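Local coordinates for protein probable zinc protease PqqL (Escherichia coli, PDB 6OFT) that is probably a zinc-dependent metalloendopeptidase of the M16 family, represented here by the first half of the periplasmic enzyme, at residues A[57-62]-A[129-134]; A[50-55]-A[184-189]. All blocks are in the same frame, centred on the assembly; numbering follows the deposited sequence.

Contact 1 (A[57-62]-A[129-134]); sequences EHMMFN and LEVDAE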
loop_
_atom_site.group_PDB
_atom_site.type_symbol
_atom_site.label_atom_id
_atom_site.label_comp_id
_atom_site.label_asym_id
_atom_site.label_seq_id
_atom_site.Cartn_x
_atom_site.Cartn_y
_atom_site.Cartn_z
ATOM N N GLU A 57 2.582 18.159 7.149
ATOM C CA GLU A 57 3.473 17.100 7.635
ATOM C C GLU A 57 4.906 17.620 7.860
ATOM O O GLU A 57 5.466 17.419 8.928
ATOM C CB GLU A 57 3.448 15.917 6.657
ATOM C CG GLU A 57 4.303 14.728 7.074
ATOM C CD GLU A 57 5.290 14.341 5.991
ATOM O OE1 GLU A 57 6.508 14.487 6.216
ATOM O OE2 GLU A 57 4.841 13.926 4.902
ATOM N N HIS A 58 5.458 18.331 6.868
ATOM C CA HIS A 58 6.771 18.972 6.945
ATOM C C HIS A 58 6.814 20.035 8.065
ATOM O O HIS A 58 7.812 20.140 8.779
ATOM C CB HIS A 58 7.112 19.622 5.588
ATOM C CG HIS A 58 7.700 18.662 4.603
ATOM N ND1 HIS A 58 9.017 18.759 4.211
ATOM C CD2 HIS A 58 7.139 17.599 3.980
ATOM C CE1 HIS A 58 9.216 17.767 3.362
ATOM N NE2 HIS A 58 8.118 17.039 3.192
ATOM N N MET A 59 5.716 20.770 8.254
ATOM C CA MET A 59 5.642 21.831 9.263
ATOM C C MET A 59 5.687 21.322 10.708
ATOM O O MET A 59 5.910 22.129 11.611
ATOM C CB MET A 59 4.421 22.746 9.043
ATOM C CG MET A 59 4.508 23.660 7.811
ATOM S SD MET A 59 6.050 24.590 7.576
ATOM C CE MET A 59 6.190 25.462 9.199
ATOM N N MET A 60 5.527 19.997 10.937
ATOM C CA MET A 60 5.581 19.437 12.296
ATOM C C MET A 60 7.002 19.474 12.858
ATOM O O MET A 60 7.199 19.565 14.073
ATOM C CB MET A 60 5.009 18.002 12.343
ATOM C CG MET A 60 3.505 17.920 12.075
ATOM S SD MET A 60 2.446 18.989 13.085
ATOM C CE MET A 60 2.065 20.246 11.892
ATOM N N PHE A 61 7.985 19.471 11.963
ATOM C CA PHE A 61 9.401 19.496 12.314
ATOM C C PHE A 61 9.973 20.910 12.284
ATOM O O PHE A 61 11.190 21.066 12.404
ATOM C CB PHE A 61 10.185 18.556 11.368
ATOM C CG PHE A 61 9.644 17.145 11.382
ATOM C CD1 PHE A 61 10.047 16.237 12.357
ATOM C CD2 PHE A 61 8.712 16.730 10.437
ATOM C CE1 PHE A 61 9.541 14.935 12.371
ATOM C CE2 PHE A 61 8.188 15.437 10.471
ATOM C CZ PHE A 61 8.611 14.548 11.436
ATOM N N ASN A 62 9.119 21.943 12.154
ATOM C CA ASN A 62 9.626 23.307 12.064
ATOM C C ASN A 62 9.006 24.304 13.063
ATOM O O ASN A 62 9.112 25.513 12.865
ATOM C CB ASN A 62 9.522 23.820 10.613
ATOM C CG ASN A 62 10.479 23.096 9.703
ATOM O OD1 ASN A 62 11.687 23.367 9.682
ATOM N ND2 ASN A 62 9.969 22.128 8.963
ATOM N N LEU A 129 8.340 32.564 8.700
ATOM C CA LEU A 129 9.705 32.307 8.254
ATOM C C LEU A 129 9.956 30.830 7.981
ATOM O O LEU A 129 10.589 30.514 6.975
ATOM C CB LEU A 129 10.733 32.895 9.236
ATOM C CG LEU A 129 10.981 34.416 9.142
ATOM C CD1 LEU A 129 11.607 34.950 10.430
ATOM C CD2 LEU A 129 11.857 34.775 7.948
ATOM N N GLU A 130 9.400 29.934 8.827
ATOM C CA GLU A 130 9.522 28.472 8.684
ATOM C C GLU A 130 8.740 27.939 7.508
ATOM O O GLU A 130 9.235 27.050 6.808
ATOM C CB GLU A 130 9.133 27.728 9.983
ATOM C CG GLU A 130 10.097 27.968 11.135
ATOM C CD GLU A 130 11.508 27.425 11.007
ATOM O OE1 GLU A 130 11.763 26.564 10.132
ATOM O OE2 GLU A 130 12.368 27.866 11.799
ATOM N N VAL A 131 7.511 28.452 7.304
ATOM C CA VAL A 131 6.646 28.095 6.170
ATOM C C VAL A 131 7.399 28.451 4.861
ATOM O O VAL A 131 7.552 27.589 4.006
ATOM C CB VAL A 131 5.245 28.775 6.272
ATOM C CG1 VAL A 131 4.454 28.634 4.977
ATOM C CG2 VAL A 131 4.444 28.215 7.453
ATOM N N ASP A 132 7.923 29.691 4.758
ATOM C CA ASP A 132 8.698 30.180 3.613
ATOM C C ASP A 132 9.908 29.298 3.318
ATOM O O ASP A 132 10.176 29.006 2.148
ATOM C CB ASP A 132 9.116 31.643 3.816
ATOM C CG ASP A 132 7.967 32.646 3.779
ATOM O OD1 ASP A 132 6.874 32.289 3.269
ATOM O OD2 ASP A 132 8.165 33.786 4.242
ATOM N N ALA A 133 10.587 28.813 4.377
ATOM C CA ALA A 133 11.727 27.915 4.241
ATOM C C ALA A 133 11.292 26.578 3.664
ATOM O O ALA A 133 11.967 26.069 2.773
ATOM C CB ALA A 133 12.414 27.711 5.583
ATOM N N GLU A 134 10.132 26.040 4.110
ATOM C CA GLU A 134 9.644 24.757 3.614
ATOM C C GLU A 134 9.146 24.787 2.161
ATOM O O GLU A 134 9.129 23.731 1.527
ATOM C CB GLU A 134 8.579 24.141 4.545
ATOM C CG GLU A 134 9.153 23.441 5.759
ATOM C CD GLU A 134 10.208 22.378 5.528
ATOM O OE1 GLU A 134 9.938 21.404 4.789
ATOM O OE2 GLU A 134 11.306 22.517 6.111
#

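Contact 2 (A[50-55]-A[184-189]); sequences LGVAHF and AQLRQF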
loop_
_atom_site.group_PDB
_atom_site.type_symbol
_atom_site.label_atom_id
_atom_site.label_comp_id
_atom_site.label_asym_id
_atom_site.label_seq_id
_atom_site.Cartn_x
_atom_site.Cartn_y
_atom_site.Cartn_z
ATOM N N LEU A 50 -4.162 21.776 -2.832
ATOM C CA LEU A 50 -3.373 20.686 -3.432
ATOM C C LEU A 50 -1.905 20.639 -2.951
ATOM O O LEU A 50 -1.075 21.458 -3.356
ATOM C CB LEU A 50 -3.482 20.692 -4.965
ATOM C CG LEU A 50 -4.925 20.759 -5.514
ATOM C CD1 LEU A 50 -4.942 20.882 -7.014
ATOM C CD2 LEU A 50 -5.780 19.605 -5.029
ATOM N N GLY A 51 -1.628 19.649 -2.092
ATOM C CA GLY A 51 -0.318 19.417 -1.476
ATOM C C GLY A 51 -0.198 19.958 -0.060
ATOM O O GLY A 51 0.891 19.949 0.525
ATOM N N VAL A 52 -1.321 20.428 0.501
ATOM C CA VAL A 52 -1.384 21.012 1.846
ATOM C C VAL A 52 -1.246 19.923 2.930
ATOM O O VAL A 52 -0.572 20.180 3.929
ATOM C CB VAL A 52 -2.618 21.947 2.027
ATOM C CG1 VAL A 52 -2.922 22.238 3.485
ATOM C CG2 VAL A 52 -2.405 23.254 1.266
ATOM N N ALA A 53 -1.815 18.713 2.729
ATOM C CA ALA A 53 -1.641 17.632 3.711
ATOM C C ALA A 53 -0.144 17.323 3.904
ATOM O O ALA A 53 0.309 17.179 5.039
ATOM C CB ALA A 53 -2.384 16.373 3.276
ATOM N N HIS A 54 0.616 17.285 2.786
ATOM C CA HIS A 54 2.059 17.002 2.748
ATOM C C HIS A 54 2.858 18.187 3.314
ATOM O O HIS A 54 3.850 17.976 4.018
ATOM C CB HIS A 54 2.471 16.605 1.314
ATOM C CG HIS A 54 3.943 16.429 1.090
ATOM N ND1 HIS A 54 4.640 17.255 0.228
ATOM C CD2 HIS A 54 4.799 15.520 1.608
ATOM C CE1 HIS A 54 5.895 16.836 0.260
ATOM N NE2 HIS A 54 6.043 15.801 1.082
ATOM N N PHE A 55 2.428 19.428 3.012
ATOM C CA PHE A 55 3.062 20.652 3.523
ATOM C C PHE A 55 2.898 20.697 5.064
ATOM O O PHE A 55 3.889 20.929 5.762
ATOM C CB PHE A 55 2.482 21.916 2.850
ATOM C CG PHE A 55 3.352 23.165 2.827
ATOM C CD1 PHE A 55 4.081 23.553 3.951
ATOM C CD2 PHE A 55 3.382 23.990 1.707
ATOM C CE1 PHE A 55 4.876 24.707 3.931
ATOM C CE2 PHE A 55 4.169 25.153 1.690
ATOM C CZ PHE A 55 4.901 25.510 2.804
ATOM N N ALA A 184 -1.813 30.771 7.564
ATOM C CA ALA A 184 -3.179 30.698 8.092
ATOM C C ALA A 184 -3.968 29.586 7.393
ATOM O O ALA A 184 -4.729 28.890 8.054
ATOM C CB ALA A 184 -3.889 32.040 7.945
ATOM N N GLN A 185 -3.762 29.394 6.072
ATOM C CA GLN A 185 -4.410 28.316 5.307
ATOM C C GLN A 185 -3.886 26.922 5.730
ATOM O O GLN A 185 -4.659 25.963 5.806
ATOM C CB GLN A 185 -4.250 28.531 3.802
ATOM C CG GLN A 185 -5.160 29.627 3.245
ATOM C CD GLN A 185 -4.821 30.044 1.827
ATOM O OE1 GLN A 185 -3.656 30.071 1.399
ATOM N NE2 GLN A 185 -5.843 30.403 1.068
ATOM N N LEU A 186 -2.578 26.819 6.017
ATOM C CA LEU A 186 -1.965 25.567 6.490
ATOM C C LEU A 186 -2.520 25.225 7.868
ATOM O O LEU A 186 -2.843 24.068 8.126
ATOM C CB LEU A 186 -0.435 25.697 6.573
ATOM C CG LEU A 186 0.313 25.870 5.270
ATOM C CD1 LEU A 186 1.762 26.180 5.551
ATOM C CD2 LEU A 186 0.204 24.614 4.388
ATOM N N ARG A 187 -2.670 26.257 8.728
ATOM C CA ARG A 187 -3.212 26.175 10.086
ATOM C C ARG A 187 -4.662 25.713 10.022
ATOM O O ARG A 187 -5.069 24.910 10.847
ATOM C CB ARG A 187 -3.142 27.564 10.758
ATOM C CG ARG A 187 -3.112 27.556 12.284
ATOM C CD ARG A 187 -3.117 28.967 12.885
ATOM N NE ARG A 187 -2.234 29.896 12.166
ATOM C CZ ARG A 187 -0.964 30.136 12.481
ATOM N NH1 ARG A 187 -0.411 29.546 13.534
ATOM N NH2 ARG A 187 -0.242 30.982 11.756
ATOM N N GLN A 188 -5.443 26.227 9.048
ATOM C CA GLN A 188 -6.852 25.870 8.867
ATOM C C GLN A 188 -7.023 24.362 8.578
ATOM O O GLN A 188 -7.861 23.720 9.217
ATOM C CB GLN A 188 -7.465 26.741 7.757
ATOM C CG GLN A 188 -8.971 26.596 7.559
ATOM C CD GLN A 188 -9.568 27.659 6.643
ATOM O OE1 GLN A 188 -10.774 27.933 6.687
ATOM N NE2 GLN A 188 -8.753 28.286 5.791
ATOM N N PHE A 189 -6.223 23.798 7.646
ATOM C CA PHE A 189 -6.276 22.363 7.318
ATOM C C PHE A 189 -5.906 21.550 8.563
ATOM O O PHE A 189 -6.619 20.619 8.921
ATOM C CB PHE A 189 -5.314 22.034 6.159
ATOM C CG PHE A 189 -5.335 20.599 5.681
ATOM C CD1 PHE A 189 -6.115 20.223 4.593
ATOM C CD2 PHE A 189 -4.549 19.627 6.301
ATOM C CE1 PHE A 189 -6.128 18.896 4.145
ATOM C CE2 PHE A 189 -4.564 18.303 5.854
ATOM C CZ PHE A 189 -5.348 17.946 4.777
#

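Contact 1 (A[57-62]-A[129-134])
His58 and Glu134 join the two parts of the zinc site predicted for this M16 protease. His58 closes the inverted HxxEH motif, and Glu134, on helix 128-144, is the predicted third ligand, far along the chain. The ring edge of His58 meets the carboxylate: ND1 donates to Glu134 OE1 at 2.9 Å. OE1 is approached nearly along its C-O axis, but lies somewhat out of the imidazole plane. Ring and carboxylate planes are 36° apart, so the two groups are neither coplanar nor stacked. The other oxygen, Glu134 OE2, takes a weak bond of 3.2 Å from Asn62 ND2. The same ND2 also donates to His58 O at 2.9 Å, coming from above the carbonyl plane. Phe61 N reaches this oxygen from the opposite face, which ties the turn from Met59 to Asn62 back to the helix. Glu130 CG comes 3.2 Å from Asn62 O. Met59 lies alongside. Bends at chi2 (-48°) and chi3 (-54°) curl its chain, bringing CE to within 3.7 Å of Val131 CG2. Its SD packs 3.8 Å from Glu134 CG, flanking the aliphatic part of the glutamate. With an alanine in place of Glu134, His58 ND1 would probably lose its carboxylate mate, and the predicted metal site one ligand. The side chain of Glu57, the predicted proton acceptor, packs on strands 87-91 and 96-103 and hydrogen-bonds Thr91. Phe61 packs on strand 87-91 too and meets Phe83 and Trp120. Val131 rests on Pro183 of helix 183-193.

Contact 2 (A[50-55]-A[184-189])
Phe189 reaches from helix 183-193 to the first turn of helix 52-59, where Val52 and Ala53 receive it. Its CB starts the contact, 3.6 Å from Val52 CG1. CG is 3.7 Å from the same methyl, and CD1 and CD2 stay near it. Val52 CG1 thus sits by the root of the ring, and meets it obliquely. Farther out, the ring passes to Ala53. CE2 lies 3.7 Å from Ala53 CA, and the tip, CZ, lies 3.7 Å from Ala53 CB. Ala53 N stands over one face, offset toward the rim. With CG anti to the backbone N (chi1 -177°), the ring extends across to the other helix. The small alanine probably lets the ring come this close to the helix backbone.

Leu186, one turn earlier, forms the second half of the interface. Its two methyls divide the work on Phe55. CD2 meets the ring root, 3.8 Å from Phe55 CG. CD1 lies over the ring face, 4.0 Å from the centroid and 22° off the normal, a CH-pi contact. CD2 also touches Val52 CG1, so Val52 is shared between Leu186 and Phe189.

All five touching residues are buried, and the side-chain contacts across the interface are all apolar. Gly51 is the N-cap residue of helix 52-59. Glu45 accepts hydrogen bonds from Gly51 N and Ala53 N at this helix start. His54, a predicted zinc ligand, turns away from helix 183-193. The arrangement is that of a helix bearing the HxxEH motif of the M16 family: predicted zinc ligands on one side, and an apolar side packed on a neighbouring helix of the same alpha/beta domain.

How the contacts relate
From the N terminus, the chain leaves strand 31-38 and enters helix 52-59, which serves both contacts. Contact 1 closes the inner loop: after strands 87-91 and 96-103 and helix 107-122, helix 128-144 returns to residues 57-62. Contact 2 closes the outer loop, when helix 183-193 reaches the start of helix 52-59. Contact 1 is therefore nested inside contact 2. Their centres are 11 Å apart, and they touch directly. Phe55 packs on Val131 and Glu134, and Val131 packs on Leu186, so three helices meet. The chain then runs into strand 199-205, which rejoins the six-stranded sheet beside strand 31-38.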